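Local coordinates for glycine betaine/carnitine/choline ABC transporter (Staphylococcus aureus subsp. aureus Mu50, PDB 3O66), which probably binds a quaternary-ammonium compatible solute such as glycine betaine, carnitine or choline and delivers it to its ABC transporter for uptake, at residues 18-23 against 112-117; 74-77 against 82-85; 126-131 against 137-142; 145-150 against 157-162; 180-185 against 197-202. One frame throughout, in Å; residues are numbered along the deposited sequence.

Contact 1 (18-23 against 112-117); sequences TSESQI and FANTYA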
# COMPACT_ATOMS: atom_id res chain seq x y z
N THR A 18 -6.09 1.48 -9.03
CA THR A 18 -4.62 1.47 -8.97
C THR A 18 -4.13 0.10 -9.42
O THR A 18 -4.83 -0.90 -9.22
CB THR A 18 -4.11 1.71 -7.54
OG1 THR A 18 -4.53 0.63 -6.68
CG2 THR A 18 -4.63 3.04 -7.00
N SER A 19 -2.97 0.05 -10.06
CA SER A 19 -2.40 -1.24 -10.48
C SER A 19 -2.16 -2.14 -9.27
O SER A 19 -2.39 -3.33 -9.33
CB SER A 19 -1.09 -1.06 -11.25
OG SER A 19 -1.37 -0.34 -12.42
N GLU A 20 -1.73 -1.54 -8.18
CA GLU A 20 -1.47 -2.27 -6.97
C GLU A 20 -2.68 -3.08 -6.49
O GLU A 20 -2.58 -4.29 -6.23
CB GLU A 20 -1.06 -1.28 -5.89
CG GLU A 20 -0.68 -1.98 -4.60
CD GLU A 20 0.10 -1.05 -3.68
OE1 GLU A 20 1.21 -0.65 -4.07
OE2 GLU A 20 -0.42 -0.74 -2.59
N SER A 21 -3.81 -2.39 -6.35
CA SER A 21 -5.05 -3.06 -5.96
C SER A 21 -5.47 -4.11 -6.99
O SER A 21 -5.92 -5.22 -6.62
CB SER A 21 -6.16 -2.04 -5.75
OG SER A 21 -7.39 -2.70 -5.54
N GLN A 22 -5.30 -3.79 -8.27
CA GLN A 22 -5.71 -4.74 -9.31
C GLN A 22 -4.83 -6.00 -9.32
O GLN A 22 -5.35 -7.11 -9.45
CB GLN A 22 -5.81 -4.08 -10.67
CG GLN A 22 -6.85 -2.94 -10.67
CD GLN A 22 -6.82 -2.11 -11.91
OE1 GLN A 22 -5.76 -1.92 -12.53
NE2 GLN A 22 -7.99 -1.60 -12.30
N ILE A 23 -3.53 -5.82 -9.18
CA ILE A 23 -2.59 -6.95 -9.05
C ILE A 23 -2.99 -7.90 -7.91
O ILE A 23 -3.21 -9.12 -8.13
CB ILE A 23 -1.11 -6.48 -8.94
CG1 ILE A 23 -0.67 -5.80 -10.25
CG2 ILE A 23 -0.10 -7.70 -8.57
CD1 ILE A 23 0.60 -4.92 -10.09
N PHE A 112 3.98 -5.53 2.88
CA PHE A 112 4.37 -4.19 2.47
C PHE A 112 3.47 -3.11 3.12
O PHE A 112 2.38 -3.40 3.60
CB PHE A 112 4.36 -4.05 0.93
CG PHE A 112 2.97 -4.14 0.29
CD1 PHE A 112 2.23 -2.98 0.02
CD2 PHE A 112 2.43 -5.37 -0.09
CE1 PHE A 112 0.99 -3.04 -0.59
CE2 PHE A 112 1.17 -5.46 -0.70
CZ PHE A 112 0.44 -4.29 -0.97
N ALA A 113 3.99 -1.87 3.12
CA ALA A 113 3.24 -0.66 3.46
C ALA A 113 3.28 0.33 2.28
O ALA A 113 4.33 0.48 1.62
CB ALA A 113 3.80 -0.02 4.71
N ASN A 114 2.13 0.95 2.00
CA ASN A 114 1.98 1.96 0.97
C ASN A 114 1.69 3.29 1.66
O ASN A 114 0.54 3.57 2.03
CB ASN A 114 0.85 1.57 0.00
CG ASN A 114 0.80 2.46 -1.23
OD1 ASN A 114 1.47 3.51 -1.28
ND2 ASN A 114 0.02 2.06 -2.22
N THR A 115 2.77 4.03 1.90
CA THR A 115 2.73 5.24 2.67
C THR A 115 3.46 6.37 1.94
O THR A 115 4.25 6.13 1.04
CB THR A 115 3.38 5.03 4.06
OG1 THR A 115 3.39 6.29 4.77
CG2 THR A 115 4.83 4.48 3.94
N TYR A 116 3.15 7.61 2.32
CA TYR A 116 4.02 8.72 1.96
C TYR A 116 5.37 8.37 2.57
O TYR A 116 5.45 7.87 3.69
CB TYR A 116 3.52 10.05 2.53
CG TYR A 116 2.47 10.80 1.69
CD1 TYR A 116 2.14 10.42 0.39
CD2 TYR A 116 1.83 11.92 2.22
CE1 TYR A 116 1.19 11.12 -0.36
CE2 TYR A 116 0.89 12.64 1.48
CZ TYR A 116 0.57 12.24 0.19
OH TYR A 116 -0.38 12.96 -0.51
N ALA A 117 6.43 8.64 1.80
CA ALA A 117 7.79 8.40 2.22
C ALA A 117 8.69 9.32 1.45
O ALA A 117 8.47 9.56 0.26
CB ALA A 117 8.19 6.92 1.95
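E20 meets N114 and F112 through one carboxylate oxygen. N114 ND2 donates to E20 OE2 at 2.9 Å. The bond is bent, with an N-H...O angle of 142°. The amide nitrogen comes from above the carboxylate plane, and the oxygen is in turn tilted from the amide plane. OE2 also lies at the edge of the F112 ring, near its plane, 3.4 Å from F112 CE1, so it meets ring C-H groups. The carboxylate plane is turned 75° from the ring.

E20 sits in the first turn of helix 19-35. Its CG is anti to the backbone N (chi1 -177°) and the chain runs out straight beyond it, which carries the carboxylate across to 112-117. T18 caps this helix start: its OG1 accepts from S21 N at 3.1 Å.

The acid has further partners. OE2 is also hydrogen-bonded to Y70 OH, and OE1 to T198 OG1 and N257 ND2. The two amide donors, N114 ND2 and N257 ND2, would favour a charged carboxylate. An acetate ion, probably from the crystallisation liquor, lies close to N114. F112 also packs on M253 and T250 of helix 250-261.

Segment 112-117 leads into strand 116-120 of the second sheet, while helix 19-35 belongs with the first. A helix start reaching across to the other lobe is in keeping with the interlobe cleft of a periplasmic-binding-protein fold.

Contact 2 (74-77 against 82-85); sequences DLTG and APIK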
# COMPACT_ATOMS: atom_id res chain seq x y z
N ASP A 74 -7.87 2.72 7.15
CA ASP A 74 -9.12 2.19 7.68
C ASP A 74 -9.34 2.43 9.19
O ASP A 74 -10.49 2.49 9.65
CB ASP A 74 -9.25 0.73 7.28
CG ASP A 74 -9.73 0.58 5.85
OD1 ASP A 74 -10.76 1.18 5.49
OD2 ASP A 74 -9.05 -0.10 5.07
N LEU A 75 -8.24 2.57 9.94
CA LEU A 75 -8.32 2.90 11.35
C LEU A 75 -8.91 4.28 11.63
O LEU A 75 -9.69 4.44 12.58
CB LEU A 75 -6.96 2.76 12.05
CG LEU A 75 -6.92 2.99 13.57
CD1 LEU A 75 -7.87 2.03 14.32
CD2 LEU A 75 -5.52 2.84 14.11
N THR A 76 -8.53 5.29 10.83
CA THR A 76 -9.09 6.62 11.03
C THR A 76 -10.31 6.90 10.14
O THR A 76 -11.08 7.83 10.40
CB THR A 76 -8.03 7.72 10.84
OG1 THR A 76 -7.58 7.72 9.49
CG2 THR A 76 -6.84 7.51 11.80
N GLY A 77 -10.47 6.11 9.08
CA GLY A 77 -11.59 6.26 8.17
C GLY A 77 -12.75 5.43 8.69
O GLY A 77 -13.50 5.87 9.56
N ALA A 82 -8.69 7.27 16.56
CA ALA A 82 -7.49 8.09 16.51
C ALA A 82 -6.34 7.30 15.84
O ALA A 82 -6.28 6.08 15.95
CB ALA A 82 -7.11 8.51 17.93
N PRO A 83 -5.44 8.00 15.11
CA PRO A 83 -4.29 7.30 14.53
C PRO A 83 -3.37 6.73 15.61
O PRO A 83 -3.23 7.34 16.67
CB PRO A 83 -3.54 8.40 13.76
CG PRO A 83 -4.07 9.68 14.30
CD PRO A 83 -5.47 9.42 14.72
N ILE A 84 -2.77 5.57 15.35
CA ILE A 84 -1.77 4.98 16.25
C ILE A 84 -0.43 4.94 15.49
O ILE A 84 -0.40 4.44 14.38
CB ILE A 84 -2.19 3.55 16.73
CG1 ILE A 84 -3.42 3.65 17.68
CG2 ILE A 84 -1.01 2.84 17.42
CD1 ILE A 84 -4.05 2.31 18.07
N LYS A 85 0.65 5.46 16.07
CA LYS A 85 1.95 5.46 15.35
C LYS A 85 2.68 4.12 15.33
O LYS A 85 3.32 3.79 14.33
CB LYS A 85 2.91 6.56 15.85
CG LYS A 85 2.39 8.01 15.72
CD LYS A 85 1.99 8.32 14.27
CE LYS A 85 1.75 9.81 14.03
NZ LYS A 85 2.98 10.61 14.32
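The CA atoms of T76 and A82 are 5.9 Å apart, the closest CA pair of the two segments, where the end of helix 71-76 meets the chain returning along 82-85. G77 is the first residue to leave the helical conformation. Two side chains of the helix reach over to the returning chain.

L75 uses one methyl. L75 CD2 lies 3.8 Å from the carbonyl oxygen A82 O and 4.2 Å from I84 CG1. With chi1 at -176° the L75 side chain swings away from its own N, toward 82-84.

T76 turns its two branches to different tasks. The methyl T76 CG2 packs on the N-CD side of the P83 ring, 3.6 Å from P83 N and 3.7 Å from P83 CD. The hydroxyl OG1 instead bonds back to G72 O of its own helix. Thus the polar branch is satisfied inside the helix and the apolar one faces the proline ring. T76, A82 and P83 lie on the exposed side of the contact; L75 is buried.

A backbone hydrogen bond between L75 and E81 adds to the closure. The loop joins helix 71-76 to helix 87-102. Both L75 and I84 rest on that second helix, L75 on T94 and I84 on A90 and A93.

Contact 3 (126-131 against 137-142); sequences KKYHLE and AKHSKD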
# COMPACT_ATOMS: atom_id res chain seq x y z
N LYS A 126 24.10 8.09 -1.74
CA LYS A 126 25.52 7.83 -1.54
C LYS A 126 26.27 9.09 -1.12
O LYS A 126 27.14 9.04 -0.24
CB LYS A 126 26.18 7.24 -2.81
CG LYS A 126 26.05 5.73 -2.98
CD LYS A 126 26.57 5.27 -4.37
CE LYS A 126 25.43 5.26 -5.43
NZ LYS A 126 25.84 5.66 -6.82
N LYS A 127 25.94 10.21 -1.76
CA LYS A 127 26.64 11.48 -1.58
C LYS A 127 26.50 11.94 -0.13
O LYS A 127 27.45 12.43 0.46
CB LYS A 127 26.08 12.54 -2.53
CG LYS A 127 26.76 13.92 -2.46
CD LYS A 127 26.21 14.81 -3.59
CE LYS A 127 26.56 16.29 -3.41
NZ LYS A 127 28.02 16.52 -3.40
N TYR A 128 25.30 11.77 0.41
CA TYR A 128 24.94 12.31 1.71
C TYR A 128 24.74 11.23 2.79
O TYR A 128 24.33 11.54 3.90
CB TYR A 128 23.68 13.19 1.58
CG TYR A 128 23.85 14.40 0.69
CD1 TYR A 128 24.68 15.47 1.06
CD2 TYR A 128 23.15 14.49 -0.51
CE1 TYR A 128 24.82 16.61 0.23
CE2 TYR A 128 23.28 15.60 -1.33
CZ TYR A 128 24.11 16.64 -0.96
OH TYR A 128 24.21 17.71 -1.80
N HIS A 129 25.04 9.97 2.44
CA HIS A 129 24.93 8.82 3.35
C HIS A 129 23.56 8.72 4.00
O HIS A 129 23.44 8.68 5.25
CB HIS A 129 26.07 8.87 4.39
CG HIS A 129 27.42 9.14 3.78
ND1 HIS A 129 28.08 8.20 3.02
CD2 HIS A 129 28.21 10.24 3.80
CE1 HIS A 129 29.23 8.70 2.61
NE2 HIS A 129 29.33 9.94 3.06
N LEU A 130 22.52 8.62 3.16
CA LEU A 130 21.14 8.71 3.61
C LEU A 130 20.48 7.35 3.82
O LEU A 130 20.40 6.55 2.89
CB LEU A 130 20.29 9.54 2.62
CG LEU A 130 20.80 10.95 2.27
CD1 LEU A 130 19.90 11.66 1.23
CD2 LEU A 130 20.95 11.83 3.53
N GLU A 131 19.97 7.12 5.02
CA GLU A 131 19.17 5.93 5.32
C GLU A 131 17.82 6.30 5.92
O GLU A 131 16.80 5.67 5.65
CB GLU A 131 19.94 5.00 6.27
CG GLU A 131 21.04 4.22 5.57
CD GLU A 131 20.49 3.14 4.61
OE1 GLU A 131 19.32 2.72 4.76
OE2 GLU A 131 21.25 2.71 3.71
N ALA A 137 18.90 16.05 7.80
CA ALA A 137 18.97 17.27 8.63
C ALA A 137 20.11 18.23 8.25
O ALA A 137 19.86 19.42 8.09
CB ALA A 137 19.04 16.95 10.11
N LYS A 138 21.33 17.71 8.11
CA LYS A 138 22.52 18.58 7.88
C LYS A 138 22.48 19.26 6.51
O LYS A 138 23.15 20.28 6.29
CB LYS A 138 23.82 17.77 7.91
CG LYS A 138 24.40 17.44 9.25
CD LYS A 138 25.73 16.70 9.02
CE LYS A 138 26.15 15.90 10.23
NZ LYS A 138 26.71 16.80 11.25
N HIS A 139 21.72 18.68 5.59
CA HIS A 139 21.86 18.97 4.17
C HIS A 139 20.65 19.63 3.57
O HIS A 139 20.71 20.14 2.43
CB HIS A 139 22.12 17.66 3.40
CG HIS A 139 23.23 16.85 3.98
ND1 HIS A 139 24.53 17.30 4.03
CD2 HIS A 139 23.24 15.62 4.56
CE1 HIS A 139 25.30 16.38 4.60
NE2 HIS A 139 24.53 15.36 4.94
N SER A 140 19.54 19.59 4.30
CA SER A 140 18.23 19.92 3.73
C SER A 140 18.15 21.37 3.22
O SER A 140 17.48 21.65 2.22
CB SER A 140 17.11 19.58 4.73
OG SER A 140 17.19 20.39 5.90
N LYS A 141 18.91 22.27 3.85
CA LYS A 141 18.94 23.69 3.50
C LYS A 141 19.41 23.93 2.07
O LYS A 141 19.08 24.95 1.48
CB LYS A 141 19.84 24.48 4.46
CG LYS A 141 21.29 24.00 4.48
CD LYS A 141 22.11 24.70 5.54
CE LYS A 141 23.36 23.87 5.87
NZ LYS A 141 24.29 24.64 6.77
N ASP A 142 20.16 22.99 1.54
CA ASP A 142 20.70 23.10 0.19
C ASP A 142 19.97 22.20 -0.81
O ASP A 142 20.38 22.07 -1.96
CB ASP A 142 22.21 22.78 0.21
CG ASP A 142 22.99 23.72 1.12
OD1 ASP A 142 22.73 24.95 1.09
OD2 ASP A 142 23.88 23.23 1.86
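Y128 and H139 bring their rings together, and these two side chains make nearly all of this contact. The ring centroids are 4.6 Å apart. The rings meet obliquely, with planes at 42°. The pair lies at the surface, its centre about 27 Å from the centre of the chain.

The tight part lies over one face of the imidazole. Y128 CD1 sits above the centre of the H139 ring, 3.5 Å from both H139 ND1 and H139 CG. Y128 CB lies over the same ring, 4.2 Å from its centroid and 28° off the normal, a CH-pi contact. The opposite face of the imidazole is covered by K138 CB, 3.8 Å above the plane. The H139 ring is therefore sandwiched between Y128 CD1 and K138 CB. K127 CG similarly lies over one face of the Y128 ring, 3.9 Å above its plane.

Away from the ring pair the two segments barely meet. L130 CD2 comes no nearer than 4.5 Å, to H139 CD2, and L130 is buried against L136 and L210 instead. The lysines K127, K138 and K141 are exposed, as is H129. Y128 and H139 are partly exposed, and both touch a crystal neighbour. H129 leaves the helix with positive phi and starts the loop that comes back to 137-142, ahead of strand 144-148.

Chemically this is a contact of carbon and pi surface. It joins the end of helix 122-128 to the loop through the oblique ring pair. Its forces are van der Waals and CH-pi in kind, so it does not depend on a directional polar bond between the segments.

Contact 4 (145-150 against 157-162); sequences LGMDSS and DGYEGF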
# COMPACT_ATOMS: atom_id res chain seq x y z
N LEU A 145 13.02 19.88 -2.37
CA LEU A 145 11.93 18.93 -2.08
C LEU A 145 10.71 19.09 -3.01
O LEU A 145 10.22 20.20 -3.20
CB LEU A 145 11.45 19.05 -0.63
CG LEU A 145 10.30 18.15 -0.15
CD1 LEU A 145 10.68 16.65 -0.20
CD2 LEU A 145 9.88 18.54 1.27
N GLY A 146 10.23 17.98 -3.57
CA GLY A 146 8.93 17.93 -4.29
C GLY A 146 7.96 17.12 -3.46
O GLY A 146 8.33 16.06 -2.93
N MSE A 147 6.72 17.61 -3.31
CA MSE A 147 5.67 16.86 -2.59
C MSE A 147 4.32 17.07 -3.28
O MSE A 147 4.17 18.03 -4.04
CB MSE A 147 5.59 17.33 -1.12
CG MSE A 147 5.03 18.72 -0.98
SE MSE A 147 6.43 20.02 -1.32
CE MSE A 147 6.72 20.49 0.57
N ASP A 148 3.35 16.20 -3.00
CA ASP A 148 1.98 16.44 -3.46
C ASP A 148 1.49 17.82 -3.00
O ASP A 148 1.72 18.20 -1.85
CB ASP A 148 1.01 15.40 -2.88
CG ASP A 148 -0.40 15.57 -3.44
OD1 ASP A 148 -0.64 15.19 -4.60
OD2 ASP A 148 -1.24 16.14 -2.73
N SER A 149 0.81 18.55 -3.88
CA SER A 149 0.22 19.84 -3.47
C SER A 149 -0.72 19.76 -2.24
O SER A 149 -0.75 20.68 -1.42
CB SER A 149 -0.43 20.58 -4.66
OG SER A 149 -1.11 19.73 -5.57
N SER A 150 -1.46 18.67 -2.07
CA SER A 150 -2.38 18.56 -0.91
C SER A 150 -1.64 18.47 0.44
O SER A 150 -2.26 18.58 1.50
CB SER A 150 -3.34 17.39 -1.07
N ASP A 157 -0.77 17.47 9.92
CA ASP A 157 0.11 16.36 9.52
C ASP A 157 0.72 16.55 8.12
O ASP A 157 1.08 15.58 7.44
CB ASP A 157 -0.57 14.99 9.70
CG ASP A 157 -1.89 14.86 8.93
OD1 ASP A 157 -1.85 14.77 7.69
OD2 ASP A 157 -2.96 14.82 9.59
N GLY A 158 0.83 17.82 7.71
CA GLY A 158 1.47 18.20 6.45
C GLY A 158 2.87 18.75 6.70
O GLY A 158 3.51 18.41 7.70
N TYR A 159 3.33 19.61 5.80
CA TYR A 159 4.70 20.13 5.85
C TYR A 159 5.04 20.90 7.14
O TYR A 159 6.14 20.73 7.68
CB TYR A 159 5.01 20.97 4.60
CG TYR A 159 6.45 21.42 4.48
CD1 TYR A 159 7.50 20.51 4.62
CD2 TYR A 159 6.78 22.76 4.21
CE1 TYR A 159 8.83 20.91 4.52
CE2 TYR A 159 8.12 23.17 4.09
CZ TYR A 159 9.14 22.22 4.26
OH TYR A 159 10.46 22.57 4.16
N GLU A 160 4.11 21.72 7.64
CA GLU A 160 4.38 22.48 8.87
C GLU A 160 4.65 21.55 10.04
O GLU A 160 5.61 21.75 10.78
CB GLU A 160 3.26 23.49 9.23
CG GLU A 160 3.12 24.65 8.23
CD GLU A 160 4.41 25.47 8.05
OE1 GLU A 160 5.05 25.84 9.06
OE2 GLU A 160 4.79 25.74 6.88
N GLY A 161 3.82 20.52 10.18
CA GLY A 161 3.98 19.52 11.23
C GLY A 161 5.26 18.72 11.07
O GLY A 161 5.89 18.38 12.06
N PHE A 162 5.64 18.42 9.83
CA PHE A 162 6.86 17.68 9.55
C PHE A 162 8.09 18.47 9.98
O PHE A 162 9.02 17.90 10.56
CB PHE A 162 6.97 17.30 8.06
CG PHE A 162 8.37 16.94 7.63
CD1 PHE A 162 8.83 15.63 7.69
CD2 PHE A 162 9.26 17.94 7.19
CE1 PHE A 162 10.14 15.31 7.31
CE2 PHE A 162 10.57 17.63 6.81
CZ PHE A 162 11.01 16.32 6.87
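This contact is the strand-helix part of a beta-alpha-beta crossover in the second lobe of a periplasmic-binding-protein fold: strand 144-148 is followed by helix 159-166, which leads on to the parallel strand 172-176. The key group is the Y159 ring from the first turn of the helix. The terminal methyl of M147, a selenomethionine, sits over one face of it. M147 CE is 4.2 Å from the ring centroid and 16° off the normal, a CH-pi contact. The ring atom nearest to M147 CE is Y159 CG at 4.0 Å.

The M147 and Y159 side chains cross at about a right angle, and the bends at chi2 and chi3 of M147 bring the methyl over the ring. L145, two residues earlier on the strand, touches the ring too. L145 CD2 is 4.2 Å from Y159 CE1.

At the end of the strand, the geometry of D148 OD2 and S150 N fits an Asx turn. G158 precedes the helix at the N-cap position.

The tyrosine hydroxyl has a partner outside the two segments, F170 N. M147 and Y159 both also touch V173 of strand 172-176. On strand 192-196, L145 packs on V192 and M147 on L194. Strand 144-148 runs between these two strands in the sheet.

Contact 5 (180-185 against 197-202); sequences LVYDAL and STDGRI. With ACT (acetate ion), chain D.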
# COMPACT_ATOMS: atom_id res chain seq x y z
N LEU A 180 4.09 12.83 -10.60
CA LEU A 180 5.25 13.37 -11.30
C LEU A 180 6.57 13.51 -10.50
O LEU A 180 7.60 13.85 -11.09
CB LEU A 180 4.89 14.72 -11.94
CG LEU A 180 3.77 14.70 -12.98
CD1 LEU A 180 3.69 16.06 -13.71
CD2 LEU A 180 3.99 13.57 -13.97
N VAL A 181 6.54 13.23 -9.19
CA VAL A 181 7.74 13.40 -8.34
C VAL A 181 8.85 12.40 -8.66
O VAL A 181 10.03 12.73 -8.51
CB VAL A 181 7.41 13.42 -6.78
CG1 VAL A 181 6.37 14.48 -6.47
CG2 VAL A 181 7.02 12.02 -6.25
N TYR A 182 8.48 11.19 -9.14
CA TYR A 182 9.47 10.13 -9.43
C TYR A 182 10.35 10.52 -10.60
O TYR A 182 11.58 10.43 -10.49
CB TYR A 182 8.81 8.77 -9.67
CG TYR A 182 7.75 8.52 -8.63
CD1 TYR A 182 8.10 8.13 -7.32
CD2 TYR A 182 6.40 8.76 -8.94
CE1 TYR A 182 7.12 7.94 -6.36
CE2 TYR A 182 5.41 8.57 -7.99
CZ TYR A 182 5.76 8.17 -6.71
OH TYR A 182 4.72 8.03 -5.81
N ASP A 183 9.75 10.99 -11.68
CA ASP A 183 10.52 11.44 -12.83
C ASP A 183 11.27 12.75 -12.55
O ASP A 183 12.39 12.94 -13.03
CB ASP A 183 9.61 11.57 -14.05
CG ASP A 183 9.12 10.23 -14.54
OD1 ASP A 183 9.94 9.31 -14.70
OD2 ASP A 183 7.90 10.08 -14.77
N ALA A 184 10.69 13.64 -11.74
CA ALA A 184 11.36 14.88 -11.36
C ALA A 184 12.63 14.58 -10.52
O ALA A 184 13.68 15.24 -10.65
CB ALA A 184 10.38 15.79 -10.59
N LEU A 185 12.56 13.55 -9.70
CA LEU A 185 13.74 13.08 -8.97
C LEU A 185 14.75 12.40 -9.93
O LEU A 185 15.96 12.68 -9.88
CB LEU A 185 13.28 12.13 -7.87
CG LEU A 185 14.06 11.81 -6.60
CD1 LEU A 185 14.54 13.07 -5.84
CD2 LEU A 185 13.19 10.88 -5.71
N SER A 197 5.39 4.86 -1.22
CA SER A 197 6.50 3.90 -0.99
C SER A 197 6.45 2.63 -1.84
O SER A 197 7.40 1.84 -1.80
CB SER A 197 6.53 3.52 0.49
OG SER A 197 5.31 2.87 0.81
N THR A 198 5.37 2.40 -2.60
CA THR A 198 5.33 1.20 -3.46
C THR A 198 5.31 1.51 -4.95
O THR A 198 5.11 0.60 -5.78
CB THR A 198 4.13 0.27 -3.16
OG1 THR A 198 2.91 1.00 -3.34
CG2 THR A 198 4.21 -0.35 -1.78
N ASP A 199 5.49 2.79 -5.31
CA ASP A 199 5.40 3.16 -6.73
C ASP A 199 6.42 2.37 -7.55
O ASP A 199 7.59 2.26 -7.18
CB ASP A 199 5.55 4.69 -6.94
CG ASP A 199 5.17 5.09 -8.33
OD1 ASP A 199 4.00 5.50 -8.53
OD2 ASP A 199 6.02 4.95 -9.26
N GLY A 200 5.97 1.79 -8.66
CA GLY A 200 6.87 1.03 -9.53
C GLY A 200 8.11 1.78 -10.00
O GLY A 200 9.13 1.19 -10.37
N ARG A 201 8.04 3.10 -10.05
CA ARG A 201 9.19 3.85 -10.52
C ARG A 201 10.33 3.80 -9.52
O ARG A 201 11.50 4.06 -9.87
CB ARG A 201 8.80 5.28 -10.95
CG ARG A 201 8.04 5.27 -12.28
CD ARG A 201 7.24 6.54 -12.50
NE ARG A 201 6.10 6.64 -11.57
CZ ARG A 201 4.99 7.31 -11.86
NH1 ARG A 201 3.99 7.37 -11.00
NH2 ARG A 201 4.90 7.95 -13.03
N ILE A 202 10.02 3.44 -8.28
CA ILE A 202 11.08 3.23 -7.30
C ILE A 202 11.96 2.06 -7.77
O ILE A 202 13.18 2.11 -7.66
CB ILE A 202 10.52 2.95 -5.89
CG1 ILE A 202 9.82 4.21 -5.33
CG2 ILE A 202 11.63 2.50 -4.98
CD1 ILE A 202 8.91 3.94 -4.14
C ACT D . 1.90 3.38 -5.44
O ACT D . 2.30 3.31 -4.24
OXT ACT D . 1.68 2.30 -6.05
CH3 ACT D . 1.68 4.71 -6.10
O HOH W 1 2.42 7.40 -6.96
O HOH W 2 6.74 7.87 -15.73
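Y182 of helix 181-186 lies against D199 and R201 at the start of helix 200-204, a helix N-terminus in the second lobe of the binding-protein fold. D199 is the N-cap residue, and its OD2 accepts from R201 N.

Starting at the root of the tyrosine, Y182 CB packs on R201 CB at 3.7 Å. Next along the ring, Y182 CD2 lies over a face of the guanidinium, 3.4 Å from R201 NE. The two planes are only 21° apart. Farther out, CE2 and CZ face the D199 side chain. The D199 carboxylate is stacked on the ring with planes 14° apart, and Y182 CE2 comes to 3.4 Å of D199 OD1. D199 CB makes a CH-pi contact with the same ring. V181 CG2 covers the opposite face. At the tip, OH bonds to Y196 N and to a water that donates to D199 OD1.

The acid is held firmly. R201 grips it side-on: R201 NE to D199 OD2 at 2.9 Å and R201 NH1 to D199 OD1 at 3.1 Å, both nearly straight. The salt bridge holds the carboxylate flat on the ring, with the guanidinium beside it. OD2 takes two donors, R201 N and R201 NE, from opposite faces of its plane. R201 chi3 (-70°) bends the chain back toward its own cap.

D183, whose OD1 is bonded to Y205 OH, reaches R201 less directly. A second water donates to D183 OD2 at 2.7 Å and accepts a longer bond from R201 NH2 at 3.3 Å.

From the N terminus, contact 1 opens first, at 18-23, and closes 89 residues later at 112-117, linking the two lobes. Contact 2 falls within that span and closes a short turn between helices 71-76 and 87-102. Contacts 3, 4 and 5 then follow in series, and none crosses another. Contact 3 closes the loop from helix 122-128 to strand 144-148. Contact 4 starts on that strand and ties it to helix 159-166. Contact 5 joins helix 181-186 to helix 200-204 across strand 192-196. Contact 5 also touches contact 1 through S197 and T198. Contact 4 touches contact 1 through D148 and Y116.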